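Local coordinates for protein endoglucanase (Thermotoga maritima, PDB 1VHO) that probably acts as a metal-dependent aminopeptidase of the M42 family, although it carries the name endoglucanase, at residues N16-S21 and R102-N107; S49-K54 and G214-N219; G108-V113 and L142-V147; K182-L187 and V196-S201. All coordinates share one frame; numbering follows the deposited sequence.

Contact 1 of 4, residues N16-S21 and R102-N107; sequences NLDGPS and RIYTKN. With SO4 (sulfate ion), chain E.
Asp18 meets Arg102 and Tyr104 through its carboxylate, and nearly all of this contact is polar. The charged part is a side-on salt bridge: Arg102 NH2 donates to Asp18 OD1 at 2.7 Å, and Arg102 NE donates to Asp18 OD2 at 2.9 Å with an N-H...O angle of 152°. OD2 is met through its syn lone pair, yet the carboxylate and guanidinium planes stand 42° apart, a twisted rather than coplanar pairing. Arg102 runs extended from CG to NE, which carries the guanidinium across from strand 100-105.

An uncharged donor, the Tyr104 hydroxyl, reaches Asp18 OD2 from the side away from the other carboxylate oxygen. Tyr104 OH donates to the anti lone pair of Asp18 OD2 at 2.5 Å, so this oxygen takes two donors, and the ring plane is turned 82° from the carboxylate. A lysine in place of Asp18 would probably leave Arg102 facing a like charge and the Tyr104 hydroxyl without its acceptor.

A water accepts from Arg102 NH1 at 2.9 Å and donates only weakly to Asn16 OD1, whose stronger partner is the backbone N of Ala159. Further salt bridges join Lys169 to Asp18 and Asp156 to Arg102. The contact ties the loop after helix 7-16, beside the mixed-sheet catalytic domain, to the separate antiparallel beta domain, a two-domain build characteristic of M42 peptidases.

Contact 2 of 4, residues S49-K54 and G214-N219; sequences SLIGYK and GAYEIN
Tyr216 lays its ring beside Ile51 and brings its hydroxyl to Tyr53, and the side chain can be followed outward from the loop. At CB, chi1 of -67° sets CG anti to the carbonyl carbon and sends the ring toward strand 50-54. Along one edge of the ring, CD2 and CE2 both meet Ile51 CG2; Tyr216 CE2 is 3.6 Å from Ile51 CG2, and the methyl lies near the ring plane. Ile51 and Tyr216 point in opposing directions and overlap along their flanks, so the contact is alongside rather than end-on. Farther out, Tyr216 CZ lies 3.9 Å from Tyr53 CB. At the tip, Tyr216 OH is 3.5 Å from Tyr53 CB, a packing contact, while its hydrogen-bond partner is Glu41 on the next strand.

The two tyrosine rings are inclined by 43° with centroids 5.7 Å apart, an oblique aromatic pair. Ile51 also sends its other branch to the loop: Ile51 CD1 touches Ala215 CB at 3.5 Å, so this one isoleucine contacts two successive loop residues. A serine at Tyr216 would probably open a gap beside Ile51 CG2 and Tyr53 CB and leave Glu41 without its phenolic partner.

Tyr197 stacks on Tyr53 and meets Tyr216 edge-to-face, which makes a cluster of three aromatic residues, and Lys43 adds a cation-pi contact to Tyr216. The arrangement is that of a loop packed over one face of the mixed sheet in an M42 peptidase fold, with Ile51 about 6 Å, side chain to side chain, from the predicted zinc ligand Glu205.

Contact 3 of 4, residues G108-V113 and L142-V147; sequences GIERGV and LCERGV. Unlike the reference sequence in segment 142-147: Gly146 (reference Asp). With SO4 (sulfate ion), chain E.
Glu110 bends at chi2 (-89°) after a first torsion that puts CG anti to the carbonyl carbon, and this bend turns its carboxylate onto the backbone of Glu144 and Arg145. Each oxygen takes one amide: Glu144 N donates to OE1 of Glu110 at 3.0 Å, and Arg145 N donates to OE2 of Glu110, also at 3.0 Å. The N-H...O angles are similar, 151° and 153°. Both donors approach on the syn side but lie well out of the carboxylate plane, so two consecutive N-H groups are gripped by one tilted carboxylate. The paired bonds tie two successive backbone amides of the loop to strand 108-113, and they probably help offset the charge of the buried Glu110.

A water donates to both Glu110 OE2 and Gly146 O, the latter at 2.6 Å, and so joins the carboxylate to a third loop residue. Packing adds little: Cys143 CB lies 3.5 Å from Glu110 OE1, and Glu110 CG has only a looser approach to Val147 CG2. Cys143 SG is covalently linked to a cacodylate arsenic, probably from the crystallisation liquor.

On the outer side, Arg145 NE donates to a sulfate oxygen, O1, whose position is less certain.

Strand 108-113 is an outermost strand of the six-stranded antiparallel sheet, paired with 100-105. The loop between strands 137-139 and 152-155 runs past it, with Val147 touching Thr105 on the neighbouring strand.

Contact 4 of 4, residues K182-L187 and V196-S201; sequences KVLEFL and VYVVFS
Leu184 and Val198 make the closer of two apolar contacts between helix and strand. The two side chains meet end to end, with Leu184 CD2 3.8 Å from Val198 CG2 and Leu184 CG 4.0 Å from that methyl. Val198 presents CG2 because its first torsion (-178°) sets CG1 anti to the backbone N and leaves CG2 beside that nitrogen, facing the helix. One turn along the helix, Leu187 meets Val196 in the same way but more loosely: Leu187 CD1 is 4.0 Å from Val196 CG2 and 4.1 Å from Val196 CG1, so a single methyl sits against both branches of the valine. The alternation of the strand explains the pairing, since Val196 and Val198 point to the helix and Tyr197 between them points away.

The contact loosens at its margins, where Val183 CG1 stays 5.2 Å from Val198 CG2 and Phe200 CE1 5.0 Å from Leu184 CD1. The helix face turned from the strand carries a salt bridge, Lys182 NZ to Glu185 OE2 at 2.8 Å, with Glu185 partly exposed. No hydrogen bond crosses between the segments.

The contact is buried. Leu180 of helix 171-187 continues the packing on Val198, while Phe64 of strand 61-67 touches Val183 and Val196. Helix 171-187 lies against one face of the mixed sheet and packs on helix 317-333 through Lys182, Val183 and Phe186, while strand 195-201 runs between strands 50-54 and 61-67.

From the N terminus, contact 1 is the first to open: the loop after helix 7-16 meets strand 100-105, tying the N-terminal helix and loop to the antiparallel sheet. Contact 2 opens within that span, at strand 50-54, and closes only at 214-219, so the two cross. Contacts 3 and 4 both fall inside the span of contact 2, one after the other. Contact 3 follows contact 1 directly and shares its sheet, where strands 100-105 and 108-113 are neighbours. Contact 4 closes a short helix-to-strand loop, and its strand 195-201 pairs with strand 50-54 of contact 2. Contacts 3 and 4 lie on opposite sides of the chain's centre, with centres about 38 Å apart.

Contact 1 of 4, residues N16-S21 and R102-N107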
loop_
_atom_site.group_PDB
_atom_site.type_symbol
_atom_site.label_atom_id
_atom_site.label_comp_id
_atom_site.label_asym_id
_atom_site.label_seq_id
_atom_site.Cartn_x
_atom_site.Cartn_y
_atom_site.Cartn_z
ATOM N N ASN A 16 -4.480 -10.070 1.213
ATOM C CA ASN A 16 -4.207 -11.431 0.725
ATOM C C ASN A 16 -3.765 -11.500 -0.725
ATOM O O ASN A 16 -3.084 -12.482 -1.070
ATOM C CB ASN A 16 -5.411 -12.356 0.941
ATOM C CG ASN A 16 -5.638 -12.655 2.414
ATOM O OD1 ASN A 16 -4.732 -12.610 3.244
ATOM N ND2 ASN A 16 -6.881 -13.004 2.765
ATOM N N LEU A 17 -4.218 -10.607 -1.606
ATOM C CA LEU A 17 -3.770 -10.595 -2.992
ATOM C C LEU A 17 -2.238 -10.437 -3.077
ATOM O O LEU A 17 -1.608 -9.771 -2.235
ATOM C CB LEU A 17 -4.371 -9.365 -3.692
ATOM C CG LEU A 17 -5.912 -9.408 -3.791
ATOM C CD1 LEU A 17 -6.378 -7.985 -4.143
ATOM C CD2 LEU A 17 -6.305 -10.414 -4.865
ATOM N N ASP A 18 -1.668 -11.022 -4.147
ATOM C CA ASP A 18 -0.232 -10.913 -4.348
ATOM C C ASP A 18 0.113 -9.975 -5.491
ATOM O O ASP A 18 -0.213 -10.247 -6.665
ATOM C CB ASP A 18 0.400 -12.293 -4.572
ATOM C CG ASP A 18 0.242 -13.248 -3.405
ATOM O OD1 ASP A 18 0.047 -12.806 -2.251
ATOM O OD2 ASP A 18 0.282 -14.502 -3.606
ATOM N N GLY A 19 0.841 -8.900 -5.152
ATOM C CA GLY A 19 1.288 -7.953 -6.195
ATOM C C GLY A 19 2.664 -7.409 -5.844
ATOM O O GLY A 19 2.832 -6.257 -5.408
ATOM N N PRO A 20 3.686 -8.261 -5.826
ATOM C CA PRO A 20 5.040 -7.855 -5.496
ATOM C C PRO A 20 5.511 -6.839 -6.558
ATOM O O PRO A 20 4.949 -6.846 -7.647
ATOM C CB PRO A 20 5.862 -9.148 -5.597
ATOM C CG PRO A 20 5.065 -9.991 -6.557
ATOM C CD PRO A 20 3.623 -9.697 -6.247
ATOM N N SER A 21 6.408 -5.976 -6.169
ATOM C CA SER A 21 6.880 -4.911 -7.090
ATOM C C SER A 21 7.166 -5.479 -8.476
ATOM O O SER A 21 7.903 -6.482 -8.589
ATOM C CB SER A 21 8.173 -4.316 -6.526
ATOM O OG SER A 21 7.902 -3.870 -5.189
ATOM N N ARG A 102 5.502 -17.946 -0.164
ATOM C CA ARG A 102 4.821 -18.743 -1.189
ATOM C C ARG A 102 5.472 -18.344 -2.519
ATOM O O ARG A 102 5.644 -17.163 -2.784
ATOM C CB ARG A 102 3.312 -18.653 -1.230
ATOM C CG ARG A 102 2.749 -17.220 -1.288
ATOM C CD ARG A 102 1.248 -17.307 -0.923
ATOM N NE ARG A 102 0.528 -16.044 -1.117
ATOM C CZ ARG A 102 -0.449 -15.642 -0.251
ATOM N NH1 ARG A 102 -0.763 -16.379 0.833
ATOM N NH2 ARG A 102 -1.141 -14.555 -0.521
ATOM N N ILE A 103 5.844 -19.363 -3.308
ATOM C CA ILE A 103 6.586 -19.076 -4.537
ATOM C C ILE A 103 5.849 -19.507 -5.787
ATOM O O ILE A 103 5.355 -20.647 -5.847
ATOM C CB ILE A 103 7.948 -19.851 -4.473
ATOM C CG1 ILE A 103 8.653 -19.624 -3.151
ATOM C CG2 ILE A 103 8.822 -19.374 -5.665
ATOM C CD1 ILE A 103 10.036 -20.288 -3.006
ATOM N N TYR A 104 5.727 -18.584 -6.737
ATOM C CA TYR A 104 5.051 -18.897 -7.976
ATOM C C TYR A 104 5.976 -19.692 -8.880
ATOM O O TYR A 104 7.058 -19.201 -9.228
ATOM C CB TYR A 104 4.620 -17.600 -8.717
ATOM C CG TYR A 104 3.436 -16.985 -7.960
ATOM C CD1 TYR A 104 3.620 -16.057 -6.957
ATOM C CD2 TYR A 104 2.150 -17.400 -8.304
ATOM C CE1 TYR A 104 2.536 -15.539 -6.258
ATOM C CE2 TYR A 104 1.047 -16.847 -7.653
ATOM C CZ TYR A 104 1.270 -15.947 -6.613
ATOM O OH TYR A 104 0.165 -15.472 -5.935
ATOM N N THR A 105 5.572 -20.892 -9.250
ATOM C CA THR A 105 6.391 -21.718 -10.158
ATOM C C THR A 105 5.538 -22.091 -11.365
ATOM O O THR A 105 4.319 -21.891 -11.454
ATOM C CB THR A 105 6.868 -23.015 -9.468
ATOM O OG1 THR A 105 5.767 -23.971 -9.348
ATOM C CG2 THR A 105 7.412 -22.713 -8.080
ATOM N N LYS A 106 6.206 -22.770 -12.322
ATOM C CA LYS A 106 5.471 -23.244 -13.501
ATOM C C LYS A 106 4.405 -24.245 -13.124
ATOM O O LYS A 106 3.483 -24.449 -13.930
ATOM C CB LYS A 106 6.460 -23.867 -14.509
ATOM C CG LYS A 106 7.016 -25.211 -14.066
ATOM C CD LYS A 106 8.335 -25.509 -14.775
ATOM C CE LYS A 106 8.566 -26.940 -15.169
ATOM N NZ LYS A 106 7.935 -27.945 -14.262
ATOM N N ASN A 107 4.492 -24.928 -11.980
ATOM C CA ASN A 107 3.544 -25.922 -11.567
ATOM C C ASN A 107 2.479 -25.425 -10.602
ATOM O O ASN A 107 1.589 -26.209 -10.236
ATOM C CB ASN A 107 4.282 -27.085 -10.838
ATOM C CG ASN A 107 5.336 -27.697 -11.750
ATOM O OD1 ASN A 107 5.002 -28.169 -12.833
ATOM N ND2 ASN A 107 6.588 -27.654 -11.329
HETATM S S SO4 E . 9.198 -29.941 -12.283
HETATM O O1 SO4 E . 8.104 -29.621 -11.316
HETATM O O2 SO4 E . 9.937 -28.681 -12.625
HETATM O O3 SO4 E . 10.125 -30.929 -11.651
HETATM O O4 SO4 E . 8.593 -30.530 -13.520
HETATM O O HOH W 1 -3.151 -14.882 1.647
#

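Contact 2 of 4, residues S49-K54 and G214-N219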
loop_
_atom_site.group_PDB
_atom_site.type_symbol
_atom_site.label_atom_id
_atom_site.label_comp_id
_atom_site.label_asym_id
_atom_site.label_seq_id
_atom_site.Cartn_x
_atom_site.Cartn_y
_atom_site.Cartn_z
ATOM N N SER A 49 -0.415 1.120 -13.695
ATOM C CA SER A 49 -1.084 1.873 -12.612
ATOM C C SER A 49 -2.535 2.067 -13.001
ATOM O O SER A 49 -2.876 1.973 -14.212
ATOM C CB SER A 49 -0.431 3.205 -12.328
ATOM O OG SER A 49 0.879 3.110 -11.785
ATOM N N LEU A 50 -3.429 2.268 -12.047
ATOM C CA LEU A 50 -4.825 2.448 -12.326
ATOM C C LEU A 50 -5.305 3.816 -11.816
ATOM O O LEU A 50 -4.963 4.189 -10.685
ATOM C CB LEU A 50 -5.644 1.319 -11.668
ATOM C CG LEU A 50 -7.160 1.412 -11.783
ATOM C CD1 LEU A 50 -7.641 0.970 -13.167
ATOM C CD2 LEU A 50 -7.848 0.546 -10.724
ATOM N N ILE A 51 -5.983 4.576 -12.654
ATOM C CA ILE A 51 -6.517 5.893 -12.247
ATOM C C ILE A 51 -8.025 5.881 -12.368
ATOM O O ILE A 51 -8.563 5.625 -13.470
ATOM C CB ILE A 51 -5.926 7.080 -13.037
ATOM C CG1 ILE A 51 -4.448 7.259 -12.731
ATOM C CG2 ILE A 51 -6.687 8.387 -12.641
ATOM C CD1 ILE A 51 -3.482 6.306 -13.427
ATOM N N GLY A 52 -8.746 6.026 -11.256
ATOM C CA GLY A 52 -10.227 6.031 -11.309
ATOM C C GLY A 52 -10.638 7.503 -11.513
ATOM O O GLY A 52 -10.062 8.351 -10.777
ATOM N N TYR A 53 -11.582 7.788 -12.375
ATOM C CA TYR A 53 -11.996 9.191 -12.581
ATOM C C TYR A 53 -13.465 9.384 -12.259
ATOM O O TYR A 53 -14.339 8.666 -12.768
ATOM C CB TYR A 53 -11.694 9.633 -14.014
ATOM C CG TYR A 53 -12.307 10.963 -14.396
ATOM C CD1 TYR A 53 -11.977 12.107 -13.687
ATOM C CD2 TYR A 53 -13.220 11.086 -15.434
ATOM C CE1 TYR A 53 -12.505 13.337 -14.008
ATOM C CE2 TYR A 53 -13.759 12.325 -15.779
ATOM C CZ TYR A 53 -13.387 13.438 -15.060
ATOM O OH TYR A 53 -13.903 14.686 -15.345
ATOM N N LYS A 54 -13.722 10.297 -11.325
ATOM C CA LYS A 54 -15.112 10.567 -10.912
ATOM C C LYS A 54 -15.382 12.062 -11.134
ATOM O O LYS A 54 -14.772 12.945 -10.510
ATOM C CB LYS A 54 -15.351 10.134 -9.481
ATOM C CG LYS A 54 -16.705 10.449 -8.891
ATOM C CD LYS A 54 -17.850 9.781 -9.626
ATOM C CE LYS A 54 -19.189 10.388 -9.175
ATOM N NZ LYS A 54 -19.354 10.288 -7.713
ATOM N N GLY A 214 0.185 9.208 -16.814
ATOM C CA GLY A 214 0.293 8.071 -17.731
ATOM C C GLY A 214 -1.104 7.709 -18.212
ATOM O O GLY A 214 -1.271 6.887 -19.121
ATOM N N ALA A 215 -2.126 8.275 -17.571
ATOM C CA ALA A 215 -3.511 8.080 -17.879
ATOM C C ALA A 215 -4.247 9.359 -18.264
ATOM O O ALA A 215 -5.097 9.346 -19.142
ATOM C CB ALA A 215 -4.247 7.484 -16.654
ATOM N N TYR A 216 -4.084 10.452 -17.513
ATOM C CA TYR A 216 -4.778 11.703 -17.789
ATOM C C TYR A 216 -3.809 12.871 -17.764
ATOM O O TYR A 216 -3.148 13.142 -16.753
ATOM C CB TYR A 216 -5.867 11.966 -16.734
ATOM C CG TYR A 216 -7.017 10.992 -16.774
ATOM C CD1 TYR A 216 -8.086 11.163 -17.638
ATOM C CD2 TYR A 216 -6.998 9.877 -15.926
ATOM C CE1 TYR A 216 -9.134 10.252 -17.655
ATOM C CE2 TYR A 216 -8.027 8.951 -15.953
ATOM C CZ TYR A 216 -9.085 9.143 -16.820
ATOM O OH TYR A 216 -10.100 8.227 -16.839
ATOM N N GLU A 217 -3.673 13.566 -18.893
ATOM C CA GLU A 217 -2.749 14.698 -18.984
ATOM C C GLU A 217 -3.390 15.928 -18.335
ATOM O O GLU A 217 -3.974 16.765 -19.024
ATOM C CB GLU A 217 -2.444 15.012 -20.455
ATOM N N ILE A 218 -3.346 15.995 -17.015
ATOM C CA ILE A 218 -3.922 17.080 -16.256
ATOM C C ILE A 218 -2.934 17.527 -15.179
ATOM O O ILE A 218 -1.982 16.817 -14.877
ATOM C CB ILE A 218 -5.212 16.636 -15.536
ATOM C CG1 ILE A 218 -4.886 15.440 -14.604
ATOM C CG2 ILE A 218 -6.343 16.281 -16.461
ATOM C CD1 ILE A 218 -5.776 15.491 -13.362
ATOM N N ASN A 219 -3.185 18.685 -14.599
ATOM C CA ASN A 219 -2.388 19.199 -13.496
ATOM C C ASN A 219 -3.400 19.437 -12.365
ATOM O O ASN A 219 -4.244 20.329 -12.466
ATOM C CB ASN A 219 -1.655 20.494 -13.815
ATOM C CG ASN A 219 -0.543 20.751 -12.814
ATOM O OD1 ASN A 219 0.335 19.910 -12.597
ATOM N ND2 ASN A 219 -0.554 21.926 -12.201
#

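Contact 3 of 4, residues G108-V113 and L142-V147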
loop_
_atom_site.group_PDB
_atom_site.type_symbol
_atom_site.label_atom_id
_atom_site.label_comp_id
_atom_site.label_asym_id
_atom_site.label_seq_id
_atom_site.Cartn_x
_atom_site.Cartn_y
_atom_site.Cartn_z
ATOM N N GLY A 108 2.561 -24.174 -10.163
ATOM C CA GLY A 108 1.527 -23.682 -9.213
ATOM C C GLY A 108 2.308 -22.923 -8.123
ATOM O O GLY A 108 3.435 -22.487 -8.337
ATOM N N ILE A 109 1.781 -22.852 -6.940
ATOM C CA ILE A 109 2.442 -22.141 -5.838
ATOM C C ILE A 109 3.106 -23.133 -4.910
ATOM O O ILE A 109 2.457 -24.125 -4.555
ATOM C CB ILE A 109 1.322 -21.354 -5.091
ATOM C CG1 ILE A 109 0.741 -20.346 -6.110
ATOM C CG2 ILE A 109 1.878 -20.640 -3.877
ATOM C CD1 ILE A 109 -0.381 -19.479 -5.508
ATOM N N GLU A 110 4.369 -22.924 -4.566
ATOM C CA GLU A 110 5.054 -23.802 -3.616
ATOM C C GLU A 110 5.213 -22.988 -2.322
ATOM O O GLU A 110 5.447 -21.757 -2.394
ATOM C CB GLU A 110 6.465 -24.172 -4.116
ATOM C CG GLU A 110 6.450 -24.964 -5.423
ATOM C CD GLU A 110 6.360 -26.456 -5.178
ATOM O OE1 GLU A 110 6.277 -26.891 -3.997
ATOM O OE2 GLU A 110 6.367 -27.209 -6.168
ATOM N N ARG A 111 5.045 -23.580 -1.175
ATOM C CA ARG A 111 5.148 -22.908 0.105
ATOM C C ARG A 111 6.341 -23.366 0.917
ATOM O O ARG A 111 6.617 -24.580 0.951
ATOM C CB ARG A 111 3.853 -23.218 0.898
ATOM C CG ARG A 111 2.699 -22.425 0.238
ATOM C CD ARG A 111 1.363 -22.785 0.891
ATOM N NE ARG A 111 0.332 -22.026 0.158
ATOM C CZ ARG A 111 -0.192 -22.435 -0.989
ATOM N NH1 ARG A 111 -1.093 -21.660 -1.570
ATOM N NH2 ARG A 111 0.138 -23.610 -1.539
ATOM N N GLY A 112 7.032 -22.443 1.552
ATOM C CA GLY A 112 8.190 -22.887 2.342
ATOM C C GLY A 112 8.499 -21.841 3.380
ATOM O O GLY A 112 7.777 -20.850 3.506
ATOM N N VAL A 113 9.567 -22.099 4.129
ATOM C CA VAL A 113 9.988 -21.218 5.193
ATOM C C VAL A 113 11.438 -20.803 4.983
ATOM O O VAL A 113 12.299 -21.676 4.792
ATOM C CB VAL A 113 9.899 -21.985 6.542
ATOM C CG1 VAL A 113 10.386 -21.122 7.702
ATOM C CG2 VAL A 113 8.468 -22.460 6.791
ATOM N N LEU A 142 12.382 -29.827 0.433
ATOM C CA LEU A 142 11.093 -29.690 1.056
ATOM C C LEU A 142 9.992 -29.322 0.058
ATOM O O LEU A 142 8.823 -29.314 0.459
ATOM C CB LEU A 142 11.100 -28.631 2.169
ATOM C CG LEU A 142 11.964 -28.994 3.392
ATOM C CD1 LEU A 142 12.100 -27.858 4.366
ATOM C CD2 LEU A 142 11.445 -30.239 4.099
ATOM N N CYS A 143 10.297 -29.001 -1.185
ATOM C CA CYS A 143 9.229 -28.640 -2.109
ATOM C C CYS A 143 8.631 -29.853 -2.818
ATOM O O CYS A 143 9.281 -30.857 -3.031
ATOM C CB CYS A 143 9.632 -27.649 -3.197
ATOM S SG CYS A 143 10.796 -26.401 -2.783
ATOM N N GLU A 144 7.415 -29.598 -3.315
ATOM C CA GLU A 144 6.692 -30.657 -4.021
ATOM C C GLU A 144 7.396 -30.994 -5.321
ATOM O O GLU A 144 7.662 -32.164 -5.612
ATOM C CB GLU A 144 5.247 -30.216 -4.251
ATOM C CG GLU A 144 4.517 -29.967 -2.922
ATOM C CD GLU A 144 4.502 -31.228 -2.073
ATOM O OE1 GLU A 144 4.941 -31.154 -0.902
ATOM O OE2 GLU A 144 4.082 -32.283 -2.591
ATOM N N ARG A 145 7.618 -29.977 -6.129
ATOM C CA ARG A 145 8.275 -30.083 -7.409
ATOM C C ARG A 145 9.318 -28.966 -7.514
ATOM O O ARG A 145 9.555 -28.243 -6.541
ATOM C CB ARG A 145 7.328 -29.990 -8.594
ATOM C CG ARG A 145 5.932 -30.494 -8.469
ATOM C CD ARG A 145 5.439 -31.396 -9.540
ATOM N NE ARG A 145 5.797 -31.132 -10.921
ATOM C CZ ARG A 145 4.935 -31.380 -11.919
ATOM N NH1 ARG A 145 3.730 -31.866 -11.628
ATOM N NH2 ARG A 145 5.264 -31.144 -13.177
ATOM N N GLY A 146 9.858 -28.752 -8.705
ATOM C CA GLY A 146 10.857 -27.722 -8.871
ATOM C C GLY A 146 10.438 -26.312 -8.448
ATOM O O GLY A 146 9.383 -25.927 -7.960
ATOM N N VAL A 147 11.449 -25.483 -8.473
ATOM C CA VAL A 147 11.505 -24.058 -8.238
ATOM C C VAL A 147 12.621 -23.666 -9.224
ATOM O O VAL A 147 13.486 -24.557 -9.429
ATOM C CB VAL A 147 11.743 -23.655 -6.808
ATOM C CG1 VAL A 147 12.452 -22.312 -6.679
ATOM C CG2 VAL A 147 10.430 -23.556 -6.014
HETATM S S SO4 E . 9.198 -29.941 -12.283
HETATM O O1 SO4 E . 8.104 -29.621 -11.316
HETATM O O2 SO4 E . 9.937 -28.681 -12.625
HETATM O O3 SO4 E . 10.125 -30.929 -11.651
HETATM O O4 SO4 E . 8.593 -30.530 -13.520
HETATM O O HOH W 2 6.855 -26.278 -8.490
#

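Contact 4 of 4, residues K182-L187 and V196-S201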
loop_
_atom_site.group_PDB
_atom_site.type_symbol
_atom_site.label_atom_id
_atom_site.label_comp_id
_atom_site.label_asym_id
_atom_site.label_seq_id
_atom_site.Cartn_x
_atom_site.Cartn_y
_atom_site.Cartn_z
ATOM N N LYS A 182 -12.821 3.123 -0.661
ATOM C CA LYS A 182 -13.953 3.618 0.165
ATOM C C LYS A 182 -14.291 5.067 -0.187
ATOM O O LYS A 182 -15.476 5.459 -0.150
ATOM C CB LYS A 182 -13.673 3.440 1.650
ATOM C CG LYS A 182 -13.625 1.973 2.122
ATOM C CD LYS A 182 -14.951 1.235 1.948
ATOM C CE LYS A 182 -15.977 1.637 2.980
ATOM N NZ LYS A 182 -17.226 0.852 2.865
ATOM N N VAL A 183 -13.299 5.900 -0.491
ATOM C CA VAL A 183 -13.639 7.289 -0.887
ATOM C C VAL A 183 -14.602 7.273 -2.091
ATOM O O VAL A 183 -15.581 8.018 -2.153
ATOM C CB VAL A 183 -12.375 8.047 -1.325
ATOM C CG1 VAL A 183 -12.701 9.412 -1.950
ATOM C CG2 VAL A 183 -11.449 8.265 -0.132
ATOM N N LEU A 184 -14.279 6.463 -3.111
ATOM C CA LEU A 184 -15.144 6.402 -4.305
ATOM C C LEU A 184 -16.529 5.926 -3.936
ATOM O O LEU A 184 -17.542 6.497 -4.387
ATOM C CB LEU A 184 -14.486 5.532 -5.379
ATOM C CG LEU A 184 -13.220 6.145 -6.011
ATOM C CD1 LEU A 184 -12.497 5.111 -6.855
ATOM C CD2 LEU A 184 -13.574 7.335 -6.911
ATOM N N GLU A 185 -16.637 4.939 -3.047
ATOM C CA GLU A 185 -17.933 4.469 -2.605
ATOM C C GLU A 185 -18.703 5.590 -1.926
ATOM O O GLU A 185 -19.865 5.831 -2.264
ATOM C CB GLU A 185 -17.822 3.243 -1.697
ATOM C CG GLU A 185 -19.191 2.759 -1.241
ATOM C CD GLU A 185 -19.135 1.896 -0.008
ATOM O OE1 GLU A 185 -20.171 1.826 0.700
ATOM O OE2 GLU A 185 -18.077 1.339 0.295
ATOM N N PHE A 186 -18.063 6.333 -1.016
ATOM C CA PHE A 186 -18.729 7.437 -0.334
ATOM C C PHE A 186 -19.112 8.612 -1.219
ATOM O O PHE A 186 -20.140 9.261 -0.945
ATOM C CB PHE A 186 -17.790 7.947 0.790
ATOM C CG PHE A 186 -17.552 6.909 1.868
ATOM C CD1 PHE A 186 -18.349 5.787 1.996
ATOM C CD2 PHE A 186 -16.525 7.105 2.784
ATOM C CE1 PHE A 186 -18.114 4.852 2.987
ATOM C CE2 PHE A 186 -16.297 6.201 3.796
ATOM C CZ PHE A 186 -17.089 5.065 3.916
ATOM N N LEU A 187 -18.358 8.941 -2.248
ATOM C CA LEU A 187 -18.618 10.032 -3.148
ATOM C C LEU A 187 -19.930 9.870 -3.923
ATOM O O LEU A 187 -20.488 10.875 -4.388
ATOM C CB LEU A 187 -17.489 10.297 -4.113
ATOM C CG LEU A 187 -16.248 10.983 -3.483
ATOM C CD1 LEU A 187 -15.121 11.031 -4.515
ATOM C CD2 LEU A 187 -16.606 12.402 -3.052
ATOM N N VAL A 196 -12.627 14.239 -9.274
ATOM C CA VAL A 196 -11.680 13.471 -8.453
ATOM C C VAL A 196 -10.926 12.429 -9.243
ATOM O O VAL A 196 -11.549 11.663 -10.005
ATOM C CB VAL A 196 -12.465 12.790 -7.309
ATOM C CG1 VAL A 196 -11.579 11.845 -6.498
ATOM C CG2 VAL A 196 -13.054 13.867 -6.374
ATOM N N TYR A 197 -9.617 12.364 -9.034
ATOM C CA TYR A 197 -8.781 11.387 -9.697
ATOM C C TYR A 197 -8.115 10.546 -8.590
ATOM O O TYR A 197 -7.461 11.118 -7.725
ATOM C CB TYR A 197 -7.700 12.006 -10.557
ATOM C CG TYR A 197 -8.260 12.807 -11.725
ATOM C CD1 TYR A 197 -8.768 14.089 -11.492
ATOM C CD2 TYR A 197 -8.328 12.263 -13.000
ATOM C CE1 TYR A 197 -9.302 14.826 -12.521
ATOM C CE2 TYR A 197 -8.868 13.015 -14.041
ATOM C CZ TYR A 197 -9.319 14.287 -13.805
ATOM O OH TYR A 197 -9.842 15.069 -14.817
ATOM N N VAL A 198 -8.371 9.245 -8.631
ATOM C CA VAL A 198 -7.832 8.351 -7.579
ATOM C C VAL A 198 -6.783 7.487 -8.217
ATOM O O VAL A 198 -7.091 6.674 -9.111
ATOM C CB VAL A 198 -8.995 7.603 -6.935
ATOM C CG1 VAL A 198 -8.491 6.730 -5.829
ATOM C CG2 VAL A 198 -10.026 8.597 -6.364
ATOM N N VAL A 199 -5.543 7.573 -7.719
ATOM C CA VAL A 199 -4.435 6.896 -8.374
ATOM C C VAL A 199 -3.782 5.788 -7.543
ATOM O O VAL A 199 -3.351 6.009 -6.415
ATOM C CB VAL A 199 -3.368 7.969 -8.683
ATOM C CG1 VAL A 199 -2.160 7.372 -9.416
ATOM C CG2 VAL A 199 -3.965 9.154 -9.448
ATOM N N PHE A 200 -3.783 4.602 -8.116
ATOM C CA PHE A 200 -3.190 3.399 -7.538
ATOM C C PHE A 200 -1.917 3.109 -8.343
ATOM O O PHE A 200 -1.935 2.503 -9.429
ATOM C CB PHE A 200 -4.195 2.232 -7.609
ATOM C CG PHE A 200 -5.528 2.514 -6.953
ATOM C CD1 PHE A 200 -6.564 3.086 -7.688
ATOM C CD2 PHE A 200 -5.744 2.233 -5.617
ATOM C CE1 PHE A 200 -7.800 3.340 -7.090
ATOM C CE2 PHE A 200 -6.952 2.516 -4.991
ATOM C CZ PHE A 200 -7.999 3.067 -5.753
ATOM N N SER A 201 -0.784 3.539 -7.837
ATOM C CA SER A 201 0.502 3.460 -8.475
ATOM C C SER A 201 1.303 2.191 -8.264
ATOM O O SER A 201 1.528 1.773 -7.128
ATOM C CB SER A 201 1.386 4.627 -7.927
ATOM O OG SER A 201 2.517 4.813 -8.756
#